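Local coordinates for salicylaldehyde dehydrogenase NahF (Pseudomonas putida, PDB 4JZ6), which probably catalyses the NAD(+)-dependent oxidation of salicylaldehyde to salicylate in naphthalene degradation and belongs to the aldehyde dehydrogenase family, at residues A111-F116 against F294-Q299; L328-P333 against C339-M344. One frame throughout, in Å; residues are numbered along the deposited sequence.

Contact 1 is buried and aromatic: W113 on helix 111-130 stacks on F296 in the loop after helix 282-294, beside the bound salicylaldehyde. Contact 2 lies farther out, its centre about 21 Å from the centre of the chain, against about 14 Å for contact 1; it is partly buried and is carried by backbone hydrogen bonds between two pieces of one loop region. The two centres are 9 Å apart, and segments 294-299 and 339-344 link them directly: OE1 of Q297 probably accepts a hydrogen bond from N of G342 (3.0 Å), while CB of F294 packs on CD1 of I341. Both contacts also touch F500 of the second subunit.

Contact 1 (A111-F116 against F294-Q299); sequences ALWAGF and FLFQGQ. With NK (salicylaldehyde), chain B.
W113 and F296 form an offset aromatic stack in the aldehyde dehydrogenase fold, where the first turns of helix 111-130 meet the loop that runs from helix 282-294 toward I300 and C301 of the salicylaldehyde pocket. The five-membered ring of W113 and the F296 ring lie 3.9 Å apart between centroids, with planes tilted by 14°. The overlap is uneven: NE1 of W113 sits over the centre of the F296 ring, whereas CB of F296 makes a CH-pi contact with the five-membered ring, 7° off its normal. The CB of W113 points toward the loop, and CG anti to the backbone N (chi1 177°) lays the indole against F296. F296 is presented from a left-handed turn, F296 to G298 all having positive phi. The side-chain amide of Q299 lies over the face of F296 away from W113.

NE1 of W113 also donates a hydrogen bond to the backbone O of N166, which satisfies the buried indole N-H and helps to set how the ring is turned. At the six-membered end, CD2 of L295 lies 4.1 Å from both CE3 and CZ3 of W113, the two side chains crossing at about a right angle. The other methyl branch of L295, CD1, touches CD2 of L112 at 3.9 Å. Replacing W113 with an alanine would probably leave the carbonyl of N166 without this donor, uncover one face of F296 and open a gap beside the ligand. There, the indole edge forms part of the pocket wall: CZ2 of W113 lies 3.5 Å from OAF of salicylaldehyde, which approaches in the ring plane.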
ATOM      1  N   ALA A 111      -7.162  25.563 -24.627  1.00 31.94           N
ATOM      2  CA  ALA A 111      -8.572  25.330 -24.333  1.00 27.73           C
ATOM      3  C   ALA A 111      -8.911  23.837 -24.401  1.00 26.52           C
ATOM      4  O   ALA A 111      -9.775  23.351 -23.674  1.00 25.89           O
ATOM      5  CB  ALA A 111      -9.447  26.120 -25.283  1.00 28.13           C
ATOM      6  N   LEU A 112      -8.229  23.118 -25.285  1.00 30.15           N
ATOM      7  CA  LEU A 112      -8.423  21.682 -25.403  1.00 28.13           C
ATOM      8  C   LEU A 112      -8.161  20.995 -24.062  1.00 29.25           C
ATOM      9  O   LEU A 112      -9.029  20.301 -23.535  1.00 27.15           O
ATOM     10  CB  LEU A 112      -7.504  21.106 -26.484  1.00 25.62           C
ATOM     11  CG  LEU A 112      -7.492  19.582 -26.642  1.00 24.94           C
ATOM     12  CD1 LEU A 112      -8.845  19.065 -27.114  1.00 24.89           C
ATOM     13  CD2 LEU A 112      -6.397  19.153 -27.593  1.00 25.14           C
ATOM     14  N   TRP A 113      -6.969  21.216 -23.509  1.00 29.76           N
ATOM     15  CA  TRP A 113      -6.527  20.558 -22.278  1.00 26.65           C
ATOM     16  C   TRP A 113      -7.294  21.062 -21.062  1.00 28.58           C
ATOM     17  O   TRP A 113      -7.611  20.292 -20.149  1.00 26.39           O
ATOM     18  CB  TRP A 113      -5.016  20.764 -22.091  1.00 27.75           C
ATOM     19  CG  TRP A 113      -4.422  20.208 -20.816  1.00 24.90           C
ATOM     20  CD1 TRP A 113      -3.835  20.919 -19.804  1.00 24.03           C
ATOM     21  CD2 TRP A 113      -4.344  18.828 -20.430  1.00 26.22           C
ATOM     22  NE1 TRP A 113      -3.404  20.069 -18.812  1.00 23.35           N
ATOM     23  CE2 TRP A 113      -3.703  18.781 -19.173  1.00 28.63           C
ATOM     24  CE3 TRP A 113      -4.760  17.629 -21.019  1.00 26.66           C
ATOM     25  CZ2 TRP A 113      -3.467  17.579 -18.500  1.00 35.47           C
ATOM     26  CZ3 TRP A 113      -4.524  16.434 -20.347  1.00 24.85           C
ATOM     27  CH2 TRP A 113      -3.882  16.419 -19.106  1.00 30.22           C
ATOM     28  N   ALA A 114      -7.592  22.356 -21.053  1.00 24.59           N
ATOM     29  CA  ALA A 114      -8.355  22.944 -19.960  1.00 24.64           C
ATOM     30  C   ALA A 114      -9.763  22.373 -19.950  1.00 24.29           C
ATOM     31  O   ALA A 114     -10.244  21.890 -18.924  1.00 23.78           O
ATOM     32  CB  ALA A 114      -8.396  24.458 -20.091  1.00 25.58           C
ATOM     33  N   GLY A 115     -10.414  22.431 -21.107  1.00 24.63           N
ATOM     34  CA  GLY A 115     -11.764  21.927 -21.256  1.00 30.49           C
ATOM     35  C   GLY A 115     -11.857  20.467 -20.871  1.00 25.62           C
ATOM     36  O   GLY A 115     -12.803  20.059 -20.196  1.00 28.39           O
ATOM     37  N   PHE A 116     -10.872  19.681 -21.290  1.00 25.12           N
ATOM     38  CA  PHE A 116     -10.824  18.277 -20.907  1.00 33.60           C
ATOM     39  C   PHE A 116     -10.697  18.113 -19.394  1.00 34.61           C
ATOM     40  O   PHE A 116     -11.349  17.248 -18.801  1.00 27.74           O
ATOM     41  CB  PHE A 116      -9.675  17.543 -21.596  1.00 32.15           C
ATOM     42  CG  PHE A 116      -9.404  16.192 -21.010  1.00 43.24           C
ATOM     43  CD1 PHE A 116      -8.383  16.013 -20.087  1.00 51.27           C
ATOM     44  CD2 PHE A 116     -10.193  15.101 -21.356  1.00 50.74           C
ATOM     45  CE1 PHE A 116      -8.140  14.760 -19.528  1.00 56.28           C
ATOM     46  CE2 PHE A 116      -9.954  13.840 -20.803  1.00 53.04           C
ATOM     47  CZ  PHE A 116      -8.924  13.671 -19.890  1.00 53.29           C
ATOM     48  N   PHE A 294       2.419  15.170 -27.697  1.00 25.06           N
ATOM     49  CA  PHE A 294       2.420  16.623 -27.657  1.00 28.63           C
ATOM     50  C   PHE A 294       1.193  17.288 -27.057  1.00 31.28           C
ATOM     51  O   PHE A 294       1.081  18.515 -27.073  1.00 36.09           O
ATOM     52  CB  PHE A 294       2.705  17.169 -29.047  1.00 26.35           C
ATOM     53  CG  PHE A 294       3.998  16.698 -29.605  1.00 26.78           C
ATOM     54  CD1 PHE A 294       5.194  17.070 -29.009  1.00 27.10           C
ATOM     55  CD2 PHE A 294       4.027  15.868 -30.708  1.00 26.93           C
ATOM     56  CE1 PHE A 294       6.401  16.631 -29.512  1.00 27.56           C
ATOM     57  CE2 PHE A 294       5.227  15.424 -31.219  1.00 46.07           C
ATOM     58  CZ  PHE A 294       6.422  15.804 -30.620  1.00 27.70           C
ATOM     59  N   LEU A 295       0.274  16.495 -26.525  1.00 24.57           N
ATOM     60  CA  LEU A 295      -0.835  17.076 -25.796  1.00 24.30           C
ATOM     61  C   LEU A 295      -0.264  17.780 -24.564  1.00 26.42           C
ATOM     62  O   LEU A 295       0.567  17.207 -23.852  1.00 24.09           O
ATOM     63  CB  LEU A 295      -1.842  15.998 -25.407  1.00 23.57           C
ATOM     64  CG  LEU A 295      -3.011  16.432 -24.526  1.00 23.26           C
ATOM     65  CD1 LEU A 295      -3.795  17.544 -25.180  1.00 23.79           C
ATOM     66  CD2 LEU A 295      -3.902  15.245 -24.262  1.00 22.62           C
ATOM     67  N   PHE A 296      -0.689  19.028 -24.341  1.00 24.71           N
ATOM     68  CA  PHE A 296      -0.216  19.847 -23.216  1.00 24.89           C
ATOM     69  C   PHE A 296       1.315  19.903 -23.147  1.00 31.30           C
ATOM     70  O   PHE A 296       1.905  19.870 -22.064  1.00 25.20           O
ATOM     71  CB  PHE A 296      -0.820  19.360 -21.887  1.00 24.19           C
ATOM     72  CG  PHE A 296      -0.536  20.264 -20.712  1.00 24.43           C
ATOM     73  CD1 PHE A 296      -0.669  21.642 -20.822  1.00 25.14           C
ATOM     74  CD2 PHE A 296      -0.137  19.731 -19.492  1.00 24.03           C
ATOM     75  CE1 PHE A 296      -0.402  22.470 -19.742  1.00 25.46           C
ATOM     76  CE2 PHE A 296       0.125  20.560 -18.406  1.00 24.33           C
ATOM     77  CZ  PHE A 296      -0.011  21.931 -18.535  1.00 25.05           C
ATOM     78  N   GLN A 297       1.946  19.974 -24.316  1.00 25.82           N
ATOM     79  CA  GLN A 297       3.395  20.112 -24.407  1.00 26.36           C
ATOM     80  C   GLN A 297       4.152  18.967 -23.748  1.00 34.88           C
ATOM     81  O   GLN A 297       5.211  19.191 -23.171  1.00 35.88           O
ATOM     82  CB  GLN A 297       3.848  21.416 -23.748  1.00 37.82           C
ATOM     83  CG  GLN A 297       3.130  22.635 -24.247  1.00 36.61           C
ATOM     84  CD  GLN A 297       1.990  23.080 -23.351  1.00 34.96           C
ATOM     85  OE1 GLN A 297       0.847  23.164 -23.792  1.00 38.26           O
ATOM     86  NE2 GLN A 297       2.296  23.381 -22.093  1.00 32.40           N
ATOM     87  N   GLY A 298       3.608  17.755 -23.810  1.00 26.94           N
ATOM     88  CA  GLY A 298       4.256  16.612 -23.193  1.00 29.24           C
ATOM     89  C   GLY A 298       4.492  16.779 -21.699  1.00 32.60           C
ATOM     90  O   GLY A 298       5.415  16.195 -21.125  1.00 35.52           O
ATOM     91  N   GLN A 299       3.654  17.590 -21.064  1.00 30.13           N
ATOM     92  CA  GLN A 299       3.759  17.806 -19.631  1.00 27.26           C
ATOM     93  C   GLN A 299       2.768  16.929 -18.871  1.00 26.23           C
ATOM     94  O   GLN A 299       2.280  17.298 -17.803  1.00 26.25           O
ATOM     95  CB  GLN A 299       3.549  19.279 -19.296  1.00 24.94           C
ATOM     96  CG  GLN A 299       4.690  20.158 -19.736  1.00 25.87           C
ATOM     97  CD  GLN A 299       4.519  21.597 -19.291  1.00 37.01           C
ATOM     98  OE1 GLN A 299       5.449  22.213 -18.763  1.00 33.53           O
ATOM     99  NE2 GLN A 299       3.327  22.144 -19.506  1.00 26.38           N
TER
HETATM  100  OAH  NK B 501       0.016  12.346 -15.983  1.00 34.03           O
HETATM  101  CAD  NK B 501      -0.675  13.151 -15.391  1.00 24.65           C
HETATM  102  CAA  NK B 501      -2.137  12.971 -15.528  1.00 25.42           C
HETATM  103  CAC  NK B 501      -2.744  11.738 -15.297  1.00 20.73           C
HETATM  104  CAG  NK B 501      -4.123  11.621 -15.444  1.00 20.00           C
HETATM  105  CAI  NK B 501      -4.883  12.710 -15.830  1.00 19.66           C
HETATM  106  CAE  NK B 501      -4.279  13.931 -16.067  1.00 29.08           C
HETATM  107  CAB  NK B 501      -2.899  14.064 -15.917  1.00 29.44           C
HETATM  108  OAF  NK B 501      -2.252  15.256 -16.140  1.00 32.05           O

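Contact 2 (L328-P333 against C339-M344); sequences LSVGDP and CIIGPM
S329 and I341 are joined through the backbone, at a single parallel beta bridge that pairs V330 with I341 in the loop region between helices 311-327 and 349-362. N of I341 donates to O of S329 at 2.9 Å, with an N-H...O angle of 176°, and approaches almost in line with the carbonyl. The same oxygen accepts a second, more bent bond from N of I340 (3.0 Å, 139°), whose donor stands above the carbonyl plane; two consecutive amides therefore grip one acceptor. The return bond, from N of G331 to O of I341, is longer at 3.2 Å and also comes from above the carbonyl plane. Beyond it, CA of G342 points a hydrogen at O of G331 in a nearly straight CA-H...O contact.

Side-chain contacts add to these backbone bonds at both ends. CD1 of L328 reaches CG2 of I340 at 4.1 Å, the two side chains crossing at about a right angle. CG1 of V330, anti to the backbone N (chi1 -170°), comes to 3.5 Å from O of I341, while CG2 rests against CB of I341. At the other end, CD of P333 meets CD of P343 at 3.7 Å, and the side chain of D332 crosses that of P343 with its OD1 4.0 Å from CG of P343. The D332 carboxylate is positioned by an Asx turn, OD1 accepting from N of C334, and its OD2 has a weak bond to H41. Outside the loops, L328 packs on V290 and F294 of helix 282-294, and F500 of the second subunit covers L328 and I340.

The lack of a side chain at G331 leaves room for C339: a beta carbon there would clash with SG of C339, which already lies 3.4 Å from C of G331.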
ATOM      1  N   LEU A 328       2.448  21.162 -36.365  1.00 40.78           N
ATOM      2  CA  LEU A 328       1.743  21.520 -35.130  1.00 30.67           C
ATOM      3  C   LEU A 328       1.943  22.982 -34.728  1.00 37.69           C
ATOM      4  O   LEU A 328       3.040  23.525 -34.863  1.00 39.50           O
ATOM      5  CB  LEU A 328       2.172  20.607 -33.977  1.00 30.01           C
ATOM      6  CG  LEU A 328       1.767  19.131 -34.022  1.00 29.04           C
ATOM      7  CD1 LEU A 328       2.176  18.417 -32.740  1.00 28.24           C
ATOM      8  CD2 LEU A 328       0.281  19.002 -34.248  1.00 28.78           C
ATOM      9  N   SER A 329       0.882  23.601 -34.213  1.00 36.46           N
ATOM     10  CA  SER A 329       0.900  25.016 -33.836  1.00 31.78           C
ATOM     11  C   SER A 329       1.602  25.276 -32.514  1.00 35.30           C
ATOM     12  O   SER A 329       1.337  24.603 -31.520  1.00 30.62           O
ATOM     13  CB  SER A 329      -0.524  25.558 -33.751  1.00 40.46           C
ATOM     14  OG  SER A 329      -1.199  25.396 -34.985  1.00 52.20           O
ATOM     15  N   VAL A 330       2.491  26.265 -32.508  1.00 32.60           N
ATOM     16  CA  VAL A 330       3.156  26.689 -31.278  1.00 32.29           C
ATOM     17  C   VAL A 330       2.678  28.086 -30.898  1.00 32.96           C
ATOM     18  O   VAL A 330       2.501  28.944 -31.765  1.00 33.86           O
ATOM     19  CB  VAL A 330       4.689  26.711 -31.435  1.00 32.84           C
ATOM     20  CG1 VAL A 330       5.354  26.918 -30.089  1.00 32.70           C
ATOM     21  CG2 VAL A 330       5.180  25.425 -32.080  1.00 32.58           C
ATOM     22  N   GLY A 331       2.459  28.314 -29.608  1.00 32.59           N
ATOM     23  CA  GLY A 331       2.037  29.624 -29.149  1.00 35.61           C
ATOM     24  C   GLY A 331       1.602  29.661 -27.699  1.00 35.25           C
ATOM     25  O   GLY A 331       1.781  28.689 -26.968  1.00 37.07           O
ATOM     26  N   ASP A 332       1.030  30.786 -27.280  1.00 33.30           N
ATOM     27  CA  ASP A 332       0.592  30.944 -25.899  1.00 32.91           C
ATOM     28  C   ASP A 332      -0.931  31.004 -25.814  1.00 33.24           C
ATOM     29  O   ASP A 332      -1.536  31.985 -26.249  1.00 33.40           O
ATOM     30  CB  ASP A 332       1.206  32.202 -25.284  1.00 40.91           C
ATOM     31  CG  ASP A 332       1.083  32.236 -23.769  1.00 39.24           C
ATOM     32  OD1 ASP A 332       0.169  31.572 -23.225  1.00 32.65           O
ATOM     33  OD2 ASP A 332       1.904  32.928 -23.123  1.00 35.23           O
ATOM     34  N   PRO A 333      -1.551  29.957 -25.239  1.00 32.30           N
ATOM     35  CA  PRO A 333      -3.014  29.868 -25.136  1.00 32.16           C
ATOM     36  C   PRO A 333      -3.668  31.046 -24.411  1.00 37.01           C
ATOM     37  O   PRO A 333      -4.840  31.322 -24.675  1.00 45.48           O
ATOM     38  CB  PRO A 333      -3.249  28.557 -24.367  1.00 30.42           C
ATOM     39  CG  PRO A 333      -1.920  28.154 -23.811  1.00 29.69           C
ATOM     40  CD  PRO A 333      -0.893  28.738 -24.734  1.00 30.56           C
ATOM     41  N   CYS A 339      -3.375  26.666 -30.001  1.00 45.96           N
ATOM     42  CA  CYS A 339      -2.017  26.274 -29.683  1.00 38.99           C
ATOM     43  C   CYS A 339      -2.004  24.812 -29.262  1.00 33.43           C
ATOM     44  O   CYS A 339      -2.718  24.417 -28.343  1.00 28.51           O
ATOM     45  CB  CYS A 339      -1.459  27.146 -28.561  1.00 32.38           C
ATOM     46  SG  CYS A 339      -1.450  28.887 -28.955  1.00 64.98           S
ATOM     47  N   ILE A 340      -1.205  24.005 -29.949  1.00 29.12           N
ATOM     48  CA  ILE A 340      -1.004  22.629 -29.526  1.00 28.21           C
ATOM     49  C   ILE A 340       0.153  22.612 -28.538  1.00 28.06           C
ATOM     50  O   ILE A 340       0.070  22.008 -27.466  1.00 27.34           O
ATOM     51  CB  ILE A 340      -0.711  21.696 -30.716  1.00 30.14           C
ATOM     52  CG1 ILE A 340      -1.796  21.847 -31.787  1.00 28.61           C
ATOM     53  CG2 ILE A 340      -0.586  20.252 -30.248  1.00 27.37           C
ATOM     54  CD1 ILE A 340      -3.194  21.592 -31.278  1.00 28.08           C
ATOM     55  N   ILE A 341       1.226  23.304 -28.897  1.00 28.82           N
ATOM     56  CA  ILE A 341       2.401  23.394 -28.039  1.00 41.82           C
ATOM     57  C   ILE A 341       2.441  24.737 -27.307  1.00 39.79           C
ATOM     58  O   ILE A 341       2.975  25.722 -27.822  1.00 43.46           O
ATOM     59  CB  ILE A 341       3.711  23.220 -28.846  1.00 39.86           C
ATOM     60  CG1 ILE A 341       3.570  22.101 -29.882  1.00 36.51           C
ATOM     61  CG2 ILE A 341       4.887  22.961 -27.908  1.00 39.11           C
ATOM     62  CD1 ILE A 341       3.510  20.724 -29.292  1.00 28.24           C
ATOM     63  N   GLY A 342       1.867  24.776 -26.112  1.00 35.24           N
ATOM     64  CA  GLY A 342       1.929  25.965 -25.283  1.00 35.23           C
ATOM     65  C   GLY A 342       3.276  26.099 -24.603  1.00 35.22           C
ATOM     66  O   GLY A 342       4.169  25.283 -24.821  1.00 29.64           O
ATOM     67  N   PRO A 343       3.448  27.148 -23.788  1.00 40.10           N
ATOM     68  CA  PRO A 343       4.709  27.261 -23.051  1.00 34.71           C
ATOM     69  C   PRO A 343       4.777  26.237 -21.927  1.00 29.85           C
ATOM     70  O   PRO A 343       3.742  25.816 -21.418  1.00 32.39           O
ATOM     71  CB  PRO A 343       4.657  28.682 -22.482  1.00 33.96           C
ATOM     72  CG  PRO A 343       3.198  29.016 -22.424  1.00 35.21           C
ATOM     73  CD  PRO A 343       2.591  28.334 -23.615  1.00 39.47           C
ATOM     74  N   MET A 344       5.986  25.831 -21.556  1.00 30.00           N
ATOM     75  CA  MET A 344       6.170  24.946 -20.415  1.00 29.32           C
ATOM     76  C   MET A 344       5.941  25.716 -19.125  1.00 29.56           C
ATOM     77  O   MET A 344       5.712  26.921 -19.154  1.00 30.28           O
ATOM     78  CB  MET A 344       7.553  24.301 -20.445  1.00 29.55           C
ATOM     79  CG  MET A 344       7.722  23.368 -21.623  1.00 29.25           C
ATOM     80  SD  MET A 344       9.325  22.564 -21.729  1.00 29.59           S
ATOM     81  CE  MET A 344      10.403  23.977 -21.951  1.00 31.02           C
TER